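Local coordinates for sulfotransferase (Mycobacterium tuberculosis, PDB 2ZQ5), which probably transfers a sulfuryl group from the donor PAPS to an acceptor hydroxyl, at residues V88-P93 / A244-A249; H121-E126 / P141-L146; P207-H212 / D240-T245. One frame throughout, in Å; residues are numbered along the deposited sequence.

Interaction 1 (V88-P93 / A244-A249); sequences VAIKRP and ATYPDA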
loop_
_atom_site.group_PDB
_atom_site.type_symbol
_atom_site.label_atom_id
_atom_site.label_comp_id
_atom_site.label_asym_id
_atom_site.label_seq_id
_atom_site.Cartn_x
_atom_site.Cartn_y
_atom_site.Cartn_z
ATOM N N VAL A 88 17.614 -14.136 -5.987
ATOM C CA VAL A 88 17.556 -13.486 -4.687
ATOM C C VAL A 88 16.555 -14.175 -3.769
ATOM O O VAL A 88 15.384 -14.324 -4.109
ATOM C CB VAL A 88 17.164 -11.996 -4.820
ATOM C CG1 VAL A 88 17.011 -11.363 -3.435
ATOM C CG2 VAL A 88 18.220 -11.254 -5.626
ATOM N N ALA A 89 17.029 -14.605 -2.607
ATOM C CA ALA A 89 16.167 -15.257 -1.640
ATOM C C ALA A 89 15.665 -14.212 -0.648
ATOM O O ALA A 89 16.423 -13.352 -0.203
ATOM C CB ALA A 89 16.933 -16.352 -0.907
ATOM N N ILE A 90 14.379 -14.280 -0.325
ATOM C CA ILE A 90 13.773 -13.358 0.629
ATOM C C ILE A 90 13.543 -14.180 1.894
ATOM O O ILE A 90 12.629 -15.001 1.946
ATOM C CB ILE A 90 12.415 -12.826 0.117
ATOM C CG1 ILE A 90 12.574 -12.224 -1.283
ATOM C CG2 ILE A 90 11.865 -11.786 1.086
ATOM C CD1 ILE A 90 13.493 -11.018 -1.349
ATOM N N LYS A 91 14.376 -13.967 2.908
ATOM C CA LYS A 91 14.263 -14.729 4.147
ATOM C C LYS A 91 13.578 -14.010 5.299
ATOM O O LYS A 91 13.959 -12.902 5.678
ATOM C CB LYS A 91 15.650 -15.203 4.603
ATOM C CG LYS A 91 16.329 -16.156 3.629
ATOM C CD LYS A 91 15.485 -17.405 3.409
ATOM C CE LYS A 91 16.133 -18.352 2.410
ATOM N NZ LYS A 91 15.294 -19.563 2.177
ATOM N N ARG A 92 12.570 -14.677 5.854
ATOM C CA ARG A 92 11.795 -14.174 6.983
ATOM C C ARG A 92 11.515 -12.672 6.950
ATOM O O ARG A 92 11.920 -11.926 7.847
ATOM C CB ARG A 92 12.489 -14.548 8.300
ATOM C CG ARG A 92 12.704 -16.052 8.478
ATOM C CD ARG A 92 13.277 -16.360 9.855
ATOM N NE ARG A 92 12.263 -16.299 10.907
ATOM C CZ ARG A 92 12.527 -16.023 12.180
ATOM N NH1 ARG A 92 13.771 -15.773 12.560
ATOM N NH2 ARG A 92 11.550 -16.006 13.076
ATOM N N PRO A 93 10.821 -12.208 5.900
ATOM C CA PRO A 93 10.490 -10.786 5.775
ATOM C C PRO A 93 9.443 -10.404 6.815
ATOM O O PRO A 93 8.671 -11.255 7.265
ATOM C CB PRO A 93 9.942 -10.685 4.353
ATOM C CG PRO A 93 9.288 -12.040 4.157
ATOM C CD PRO A 93 10.343 -12.966 4.730
ATOM N N ALA A 244 1.546 -17.921 1.157
ATOM C CA ALA A 244 1.890 -18.843 0.076
ATOM C C ALA A 244 3.161 -18.361 -0.623
ATOM O O ALA A 244 3.999 -19.161 -1.047
ATOM C CB ALA A 244 0.743 -18.935 -0.926
ATOM N N THR A 245 3.296 -17.043 -0.731
ATOM C CA THR A 245 4.443 -16.426 -1.389
ATOM C C THR A 245 5.656 -16.297 -0.470
ATOM O O THR A 245 6.801 -16.420 -0.914
ATOM C CB THR A 245 4.052 -15.030 -1.910
ATOM O OG1 THR A 245 2.891 -15.146 -2.739
ATOM C CG2 THR A 245 5.183 -14.419 -2.723
ATOM N N TYR A 246 5.393 -16.051 0.808
ATOM C CA TYR A 246 6.434 -15.886 1.820
ATOM C C TYR A 246 6.064 -16.784 3.003
ATOM O O TYR A 246 5.599 -16.305 4.037
ATOM C CB TYR A 246 6.471 -14.428 2.284
ATOM C CG TYR A 246 6.619 -13.404 1.178
ATOM C CD1 TYR A 246 7.868 -13.111 0.634
ATOM C CD2 TYR A 246 5.513 -12.696 0.704
ATOM C CE1 TYR A 246 8.018 -12.131 -0.349
ATOM C CE2 TYR A 246 5.652 -11.714 -0.282
ATOM C CZ TYR A 246 6.907 -11.434 -0.801
ATOM O OH TYR A 246 7.066 -10.445 -1.749
ATOM N N PRO A 247 6.277 -18.102 2.868
ATOM C CA PRO A 247 5.955 -19.075 3.919
ATOM C C PRO A 247 6.512 -18.798 5.313
ATOM O O PRO A 247 5.893 -19.162 6.316
ATOM C CB PRO A 247 6.483 -20.389 3.342
ATOM C CG PRO A 247 6.352 -20.187 1.863
ATOM C CD PRO A 247 6.846 -18.775 1.686
ATOM N N ASP A 248 7.676 -18.159 5.368
ATOM C CA ASP A 248 8.336 -17.848 6.633
ATOM C C ASP A 248 8.143 -16.402 7.087
ATOM O O ASP A 248 8.903 -15.903 7.915
ATOM C CB ASP A 248 9.833 -18.135 6.501
ATOM C CG ASP A 248 10.492 -17.300 5.411
ATOM O OD1 ASP A 248 9.765 -16.588 4.680
ATOM O OD2 ASP A 248 11.734 -17.360 5.277
ATOM N N ALA A 249 7.123 -15.735 6.557
ATOM C CA ALA A 249 6.871 -14.342 6.909
ATOM C C ALA A 249 6.579 -14.098 8.385
ATOM O O ALA A 249 6.026 -14.953 9.081
ATOM C CB ALA A 249 5.720 -13.792 6.070
HETATM O O HOH W 1 9.971 -15.482 2.203
HETATM O O HOH W 2 12.521 -17.876 2.736
HETATM O O HOH W 3 9.591 -17.388 10.249
#
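The carboxylate oxygen OD2 of D248 is gripped by two donors: the backbone N of R92 at 2.9 Å, with a nearly straight N-H...O angle of 164°, and water 2. The N-H of R92 comes in from above the carboxylate plane, 61° out of it. The other oxygen, OD1, takes a hydrogen bond from water 1. Both waters also donate to the carbonyl oxygen of I90, water 1 with an O to I90 O distance of 2.7 Å, so the carboxylate is tied to two successive peptide groups of 88-93, once directly and twice through water. D248 can face them because its CG sits between its own backbone N and carbonyl carbon (chi1 60°). K91 NZ makes only a weak bond to water 2 and stays 5.2 Å from D248 OD2, so its charge could stabilise the carboxylate at a distance, without a salt bridge. Along the backbone, R92 CA lies 3.5 Å from D248 O in a CA-H...O contact, and water 3 joins that same carbonyl to R92 NE, while the NH2 end of R92 bonds to F335 O.

D248 belongs to a type I beta turn, Y246 to A249, closed by A249 N to Y246 O at 3.0 Å. The turn leads from helix 239-245 into strand 250-255, the neighbour of strand 94-97 in the parallel sheet; P93 and L250 are joined by backbone hydrogen bonding. The contact thus lies where the chain enters two adjacent parallel strands of this P-loop-type sulfotransferase fold.

Alongside these polar links, P93 CG reaches Y246 CD1 at 3.9 Å, and I90 CG2 lies 4.1 Å from Y246 CE1, both meeting the ring obliquely. Y246 also packs against F95, and its hydroxyl is hydrogen-bonded to H212 ND1 of helix 206-219.

Interaction 2 (H121-E126 / P141-L146); sequences HMWLAE and PLYRQL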
loop_
_atom_site.group_PDB
_atom_site.type_symbol
_atom_site.label_atom_id
_atom_site.label_comp_id
_atom_site.label_asym_id
_atom_site.label_seq_id
_atom_site.Cartn_x
_atom_site.Cartn_y
_atom_site.Cartn_z
ATOM N N HIS A 121 11.710 2.045 -0.623
ATOM C CA HIS A 121 11.872 3.481 -0.796
ATOM C C HIS A 121 10.943 3.987 -1.887
ATOM O O HIS A 121 10.812 3.379 -2.948
ATOM C CB HIS A 121 13.329 3.799 -1.125
ATOM C CG HIS A 121 14.285 3.290 -0.096
ATOM N ND1 HIS A 121 14.457 3.898 1.130
ATOM C CD2 HIS A 121 15.047 2.172 -0.071
ATOM C CE1 HIS A 121 15.282 3.175 1.865
ATOM N NE2 HIS A 121 15.653 2.121 1.160
ATOM N N MET A 122 10.300 5.111 -1.602
ATOM C CA MET A 122 9.351 5.727 -2.509
ATOM C C MET A 122 9.807 5.787 -3.968
ATOM O O MET A 122 9.097 5.325 -4.862
ATOM C CB MET A 122 9.020 7.136 -1.998
ATOM C CG MET A 122 7.781 7.785 -2.595
ATOM S SD MET A 122 7.867 8.104 -4.360
ATOM C CE MET A 122 9.189 9.209 -4.449
ATOM N N TRP A 123 10.990 6.337 -4.223
ATOM C CA TRP A 123 11.434 6.462 -5.602
ATOM C C TRP A 123 11.632 5.141 -6.326
ATOM O O TRP A 123 11.519 5.079 -7.550
ATOM C CB TRP A 123 12.705 7.326 -5.698
ATOM C CG TRP A 123 14.003 6.705 -5.246
ATOM C CD1 TRP A 123 14.391 6.431 -3.963
ATOM C CD2 TRP A 123 15.114 6.359 -6.083
ATOM N NE1 TRP A 123 15.679 5.943 -3.950
ATOM C CE2 TRP A 123 16.145 5.890 -5.239
ATOM C CE3 TRP A 123 15.338 6.406 -7.466
ATOM C CZ2 TRP A 123 17.387 5.469 -5.735
ATOM C CZ3 TRP A 123 16.571 5.988 -7.959
ATOM C CH2 TRP A 123 17.579 5.527 -7.093
ATOM N N LEU A 124 11.908 4.083 -5.574
ATOM C CA LEU A 124 12.106 2.774 -6.177
ATOM C C LEU A 124 10.756 2.121 -6.458
ATOM O O LEU A 124 10.631 1.308 -7.371
ATOM C CB LEU A 124 12.958 1.901 -5.257
ATOM C CG LEU A 124 14.356 2.484 -5.017
ATOM C CD1 LEU A 124 15.064 1.683 -3.937
ATOM C CD2 LEU A 124 15.159 2.480 -6.316
ATOM N N ALA A 125 9.744 2.481 -5.673
ATOM C CA ALA A 125 8.403 1.946 -5.882
ATOM C C ALA A 125 7.824 2.645 -7.111
ATOM O O ALA A 125 7.058 2.057 -7.874
ATOM C CB ALA A 125 7.533 2.213 -4.662
ATOM N N GLU A 126 8.196 3.909 -7.298
ATOM C CA GLU A 126 7.725 4.678 -8.445
ATOM C C GLU A 126 8.501 4.268 -9.692
ATOM O O GLU A 126 7.972 4.306 -10.803
ATOM C CB GLU A 126 7.921 6.178 -8.207
ATOM C CG GLU A 126 7.025 6.798 -7.142
ATOM C CD GLU A 126 5.618 7.086 -7.637
ATOM O OE1 GLU A 126 5.402 7.069 -8.867
ATOM O OE2 GLU A 126 4.730 7.345 -6.795
ATOM N N PRO A 141 20.410 10.502 -11.521
ATOM C CA PRO A 141 19.467 11.171 -12.419
ATOM C C PRO A 141 18.001 10.915 -12.081
ATOM O O PRO A 141 17.212 11.850 -11.957
ATOM C CB PRO A 141 19.854 10.617 -13.787
ATOM C CG PRO A 141 21.336 10.444 -13.653
ATOM C CD PRO A 141 21.448 9.794 -12.291
ATOM N N LEU A 142 17.639 9.644 -11.926
ATOM C CA LEU A 142 16.260 9.289 -11.616
ATOM C C LEU A 142 15.807 9.732 -10.226
ATOM O O LEU A 142 14.692 10.227 -10.066
ATOM C CB LEU A 142 16.056 7.781 -11.791
ATOM C CG LEU A 142 16.202 7.283 -13.235
ATOM C CD1 LEU A 142 15.991 5.777 -13.285
ATOM C CD2 LEU A 142 15.191 7.990 -14.128
ATOM N N TYR A 143 16.660 9.562 -9.219
ATOM C CA TYR A 143 16.293 9.983 -7.869
ATOM C C TYR A 143 16.054 11.487 -7.850
ATOM O O TYR A 143 15.041 11.959 -7.338
ATOM C CB TYR A 143 17.401 9.649 -6.869
ATOM C CG TYR A 143 17.105 10.141 -5.468
ATOM C CD1 TYR A 143 16.298 9.402 -4.604
ATOM C CD2 TYR A 143 17.612 11.360 -5.014
ATOM C CE1 TYR A 143 16.002 9.861 -3.323
ATOM C CE2 TYR A 143 17.322 11.829 -3.733
ATOM C CZ TYR A 143 16.515 11.073 -2.893
ATOM O OH TYR A 143 16.223 11.535 -1.628
ATOM N N ARG A 144 17.002 12.235 -8.404
ATOM C CA ARG A 144 16.895 13.688 -8.454
ATOM C C ARG A 144 15.648 14.089 -9.227
ATOM O O ARG A 144 14.950 15.029 -8.851
ATOM C CB ARG A 144 18.137 14.284 -9.118
ATOM C CG ARG A 144 19.423 14.053 -8.340
ATOM C CD ARG A 144 20.632 14.518 -9.134
ATOM N NE ARG A 144 20.524 15.923 -9.516
ATOM C CZ ARG A 144 20.620 16.942 -8.668
ATOM N NH1 ARG A 144 20.832 16.725 -7.377
ATOM N NH2 ARG A 144 20.500 18.185 -9.113
ATOM N N GLN A 145 15.381 13.365 -10.309
ATOM C CA GLN A 145 14.215 13.619 -11.145
ATOM C C GLN A 145 12.951 13.508 -10.298
ATOM O O GLN A 145 12.128 14.422 -10.274
ATOM C CB GLN A 145 14.181 12.607 -12.297
ATOM C CG GLN A 145 13.013 12.759 -13.256
ATOM C CD GLN A 145 13.146 11.857 -14.470
ATOM O OE1 GLN A 145 14.076 12.002 -15.265
ATOM N NE2 GLN A 145 12.217 10.918 -14.618
ATOM N N LEU A 146 12.807 12.392 -9.590
ATOM C CA LEU A 146 11.643 12.173 -8.739
ATOM C C LEU A 146 11.632 13.118 -7.543
ATOM O O LEU A 146 10.582 13.635 -7.162
ATOM C CB LEU A 146 11.612 10.722 -8.250
ATOM C CG LEU A 146 11.377 9.656 -9.325
ATOM C CD1 LEU A 146 11.522 8.273 -8.715
ATOM C CD2 LEU A 146 9.992 9.831 -9.929
#
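W123 holds its indole across the gap between two helices by placing CG between its backbone N and carbonyl carbon (chi1 74°), while Y143 extends its ring with CG anti to the backbone N. The two side chains then cross at about a right angle, giving a T-shaped pair. The edge of Y143 points at the face of W123, the planes stand 83° apart, and the centroids of the tyrosine ring and the five-membered ring are separated by 4.7 Å. Y143 CD1 does most of the touching, 3.6 Å from W123 CE2. Beside it, Y143 CB makes a CH-pi contact with the six-membered ring, 3.9 Å from its centroid and almost on the normal. The opposite indole face is covered by L124 CD2.

At the indole edge, L142 CB lies 4.3 Å from W123 CZ3. L146 CD1 packs closely at 3.4 Å from W123 CB and reaches E126 CB at 4.2 Å. W137, from the connection without helix or strand, adds an edge-to-face partner for W123. The contact joins helix 122-126, which follows edge strand 117-119, to the start of helix 141-156 almost perpendicularly, with axes 101° apart and 10.1 Å at closest approach.

No hydrogen bond links the two segments; E126 OE2 instead bonds Q176 NE2. Cohesion here thus comes from dispersion and from the weak attraction between tyrosine C-H groups and the indole pi cloud.

Interaction 3 (P207-H212 / D240-T245); sequences PSYCRH and DALMAT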
loop_
_atom_site.group_PDB
_atom_site.type_symbol
_atom_site.label_atom_id
_atom_site.label_comp_id
_atom_site.label_asym_id
_atom_site.label_seq_id
_atom_site.Cartn_x
_atom_site.Cartn_y
_atom_site.Cartn_z
ATOM N N PRO A 207 -1.245 -14.632 -7.365
ATOM C CA PRO A 207 -0.454 -14.158 -8.505
ATOM C C PRO A 207 0.082 -12.743 -8.291
ATOM O O PRO A 207 1.203 -12.431 -8.689
ATOM C CB PRO A 207 -1.438 -14.241 -9.670
ATOM C CG PRO A 207 -2.331 -15.383 -9.268
ATOM C CD PRO A 207 -2.567 -15.112 -7.803
ATOM N N SER A 208 -0.719 -11.894 -7.654
ATOM C CA SER A 208 -0.302 -10.520 -7.385
ATOM C C SER A 208 0.836 -10.486 -6.373
ATOM O O SER A 208 1.752 -9.675 -6.492
ATOM C CB SER A 208 -1.476 -9.688 -6.865
ATOM O OG SER A 208 -2.427 -9.460 -7.888
ATOM N N TYR A 209 0.784 -11.357 -5.370
ATOM C CA TYR A 209 1.860 -11.380 -4.387
ATOM C C TYR A 209 3.127 -11.989 -4.970
ATOM O O TYR A 209 4.232 -11.631 -4.572
ATOM C CB TYR A 209 1.421 -12.106 -3.111
ATOM C CG TYR A 209 0.753 -11.165 -2.132
ATOM C CD1 TYR A 209 -0.479 -10.578 -2.427
ATOM C CD2 TYR A 209 1.386 -10.806 -0.943
ATOM C CE1 TYR A 209 -1.063 -9.654 -1.567
ATOM C CE2 TYR A 209 0.809 -9.880 -0.068
ATOM C CZ TYR A 209 -0.414 -9.308 -0.390
ATOM O OH TYR A 209 -0.991 -8.384 0.451
ATOM N N CYS A 210 2.973 -12.902 -5.921
ATOM C CA CYS A 210 4.136 -13.486 -6.564
ATOM C C CYS A 210 4.866 -12.380 -7.330
ATOM O O CYS A 210 6.101 -12.339 -7.360
ATOM C CB CYS A 210 3.700 -14.603 -7.507
ATOM S SG CYS A 210 3.331 -16.152 -6.652
ATOM N N ARG A 211 4.108 -11.473 -7.940
ATOM C CA ARG A 211 4.723 -10.371 -8.672
ATOM C C ARG A 211 5.383 -9.414 -7.671
ATOM O O ARG A 211 6.463 -8.874 -7.921
ATOM C CB ARG A 211 3.676 -9.632 -9.508
ATOM C CG ARG A 211 4.295 -8.633 -10.465
ATOM C CD ARG A 211 3.265 -7.741 -11.129
ATOM N NE ARG A 211 3.927 -6.764 -11.990
ATOM C CZ ARG A 211 4.323 -7.011 -13.235
ATOM N NH1 ARG A 211 4.113 -8.200 -13.783
ATOM N NH2 ARG A 211 4.966 -6.074 -13.921
ATOM N N HIS A 212 4.721 -9.212 -6.537
ATOM C CA HIS A 212 5.232 -8.359 -5.468
ATOM C C HIS A 212 6.625 -8.875 -5.083
ATOM O O HIS A 212 7.579 -8.104 -4.972
ATOM C CB HIS A 212 4.240 -8.426 -4.292
ATOM C CG HIS A 212 4.667 -7.693 -3.057
ATOM N ND1 HIS A 212 5.482 -8.259 -2.099
ATOM C CD2 HIS A 212 4.307 -6.479 -2.574
ATOM C CE1 HIS A 212 5.601 -7.428 -1.079
ATOM N NE2 HIS A 212 4.896 -6.341 -1.342
ATOM N N ASP A 240 -3.535 -15.309 3.006
ATOM C CA ASP A 240 -3.226 -16.610 2.421
ATOM C C ASP A 240 -2.234 -16.467 1.273
ATOM O O ASP A 240 -1.314 -17.273 1.144
ATOM C CB ASP A 240 -4.490 -17.325 1.926
ATOM C CG ASP A 240 -5.393 -17.778 3.063
ATOM O OD1 ASP A 240 -4.874 -18.237 4.102
ATOM O OD2 ASP A 240 -6.628 -17.689 2.908
ATOM N N ALA A 241 -2.412 -15.440 0.443
ATOM C CA ALA A 241 -1.504 -15.218 -0.676
ATOM C C ALA A 241 -0.132 -14.827 -0.146
ATOM O O ALA A 241 0.900 -15.236 -0.684
ATOM C CB ALA A 241 -2.045 -14.119 -1.588
ATOM N N LEU A 242 -0.129 -14.027 0.912
ATOM C CA LEU A 242 1.108 -13.584 1.526
ATOM C C LEU A 242 1.897 -14.791 2.031
ATOM O O LEU A 242 3.083 -14.934 1.727
ATOM C CB LEU A 242 0.785 -12.619 2.674
ATOM C CG LEU A 242 1.922 -11.845 3.349
ATOM C CD1 LEU A 242 1.326 -10.680 4.126
ATOM C CD2 LEU A 242 2.731 -12.752 4.267
ATOM N N MET A 243 1.239 -15.665 2.786
ATOM C CA MET A 243 1.917 -16.844 3.319
ATOM C C MET A 243 2.321 -17.837 2.231
ATOM O O MET A 243 3.332 -18.524 2.365
ATOM C CB MET A 243 1.042 -17.540 4.368
ATOM C CG MET A 243 0.705 -16.669 5.575
ATOM S SD MET A 243 2.164 -16.019 6.433
ATOM C CE MET A 243 2.538 -17.362 7.535
ATOM N N ALA A 244 1.546 -17.921 1.157
ATOM C CA ALA A 244 1.890 -18.843 0.076
ATOM C C ALA A 244 3.161 -18.361 -0.623
ATOM O O ALA A 244 3.999 -19.161 -1.047
ATOM C CB ALA A 244 0.743 -18.935 -0.926
ATOM N N THR A 245 3.296 -17.043 -0.731
ATOM C CA THR A 245 4.443 -16.426 -1.389
ATOM C C THR A 245 5.656 -16.297 -0.470
ATOM O O THR A 245 6.801 -16.420 -0.914
ATOM C CB THR A 245 4.052 -15.030 -1.910
ATOM O OG1 THR A 245 2.891 -15.146 -2.739
ATOM C CG2 THR A 245 5.183 -14.419 -2.723
#
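The ring of Y209 carries the backbone of helix 239-245 on one face, where L242 N lies over it, while A241 CB meets it obliquely at 4.0 Å from Y209 CD1. On the other flank of the ring, Y209 CD2 comes within 3.7 Å of L242 CA, and farther out Y209 CE2 is 3.9 Å from L242 CB. One ring thus spans A241 and L242, with its hydroxyl hydrogen-bonded to S234 OG.

T245, one turn on, packs against the base of the tyrosine: its OG1 is 3.4 Å from Y209 CB. That hydroxyl lies beside its own backbone N (chi1 -54°) and donates to A241 O at 2.9 Å. The amide N of T245 reaches the same carbonyl from the opposite face of its plane, so A241 O holds two donors and the polar end of T245 is satisfied within its helix. C210 SG lies near T245 OG1 at the margin, 4.1 Å away.

The axes of 207-212 and 240-245 cross at -48° with a closest approach of 8.7 Å. Beside this pair runs strand 94-97, whose F95 touches both H212 and L242; R211 meets helix 55-81, and D240 forms a salt bridge with K306.

In the fold
From the N terminus, 88-93 comes first, after helix 55-81 and just before strand 94-97; its partner 244-249 lies some 150 residues later, so interaction 1 closes the longest of the three loops. Interactions 2 and 3 both fall within that span, in series: 121-126 closes on 141-146 over a short helix-free connection, then 207-212 on 240-245 around strand 227-231. Interactions 1 and 3 touch and share A244 and T245, joining helices 206-219 and 239-245 to the entries of strands 94-97 and 250-255. Interaction 2 stands apart, centred about 25 Å from each of the other two centres, and joins helices that follow edge strand 117-119.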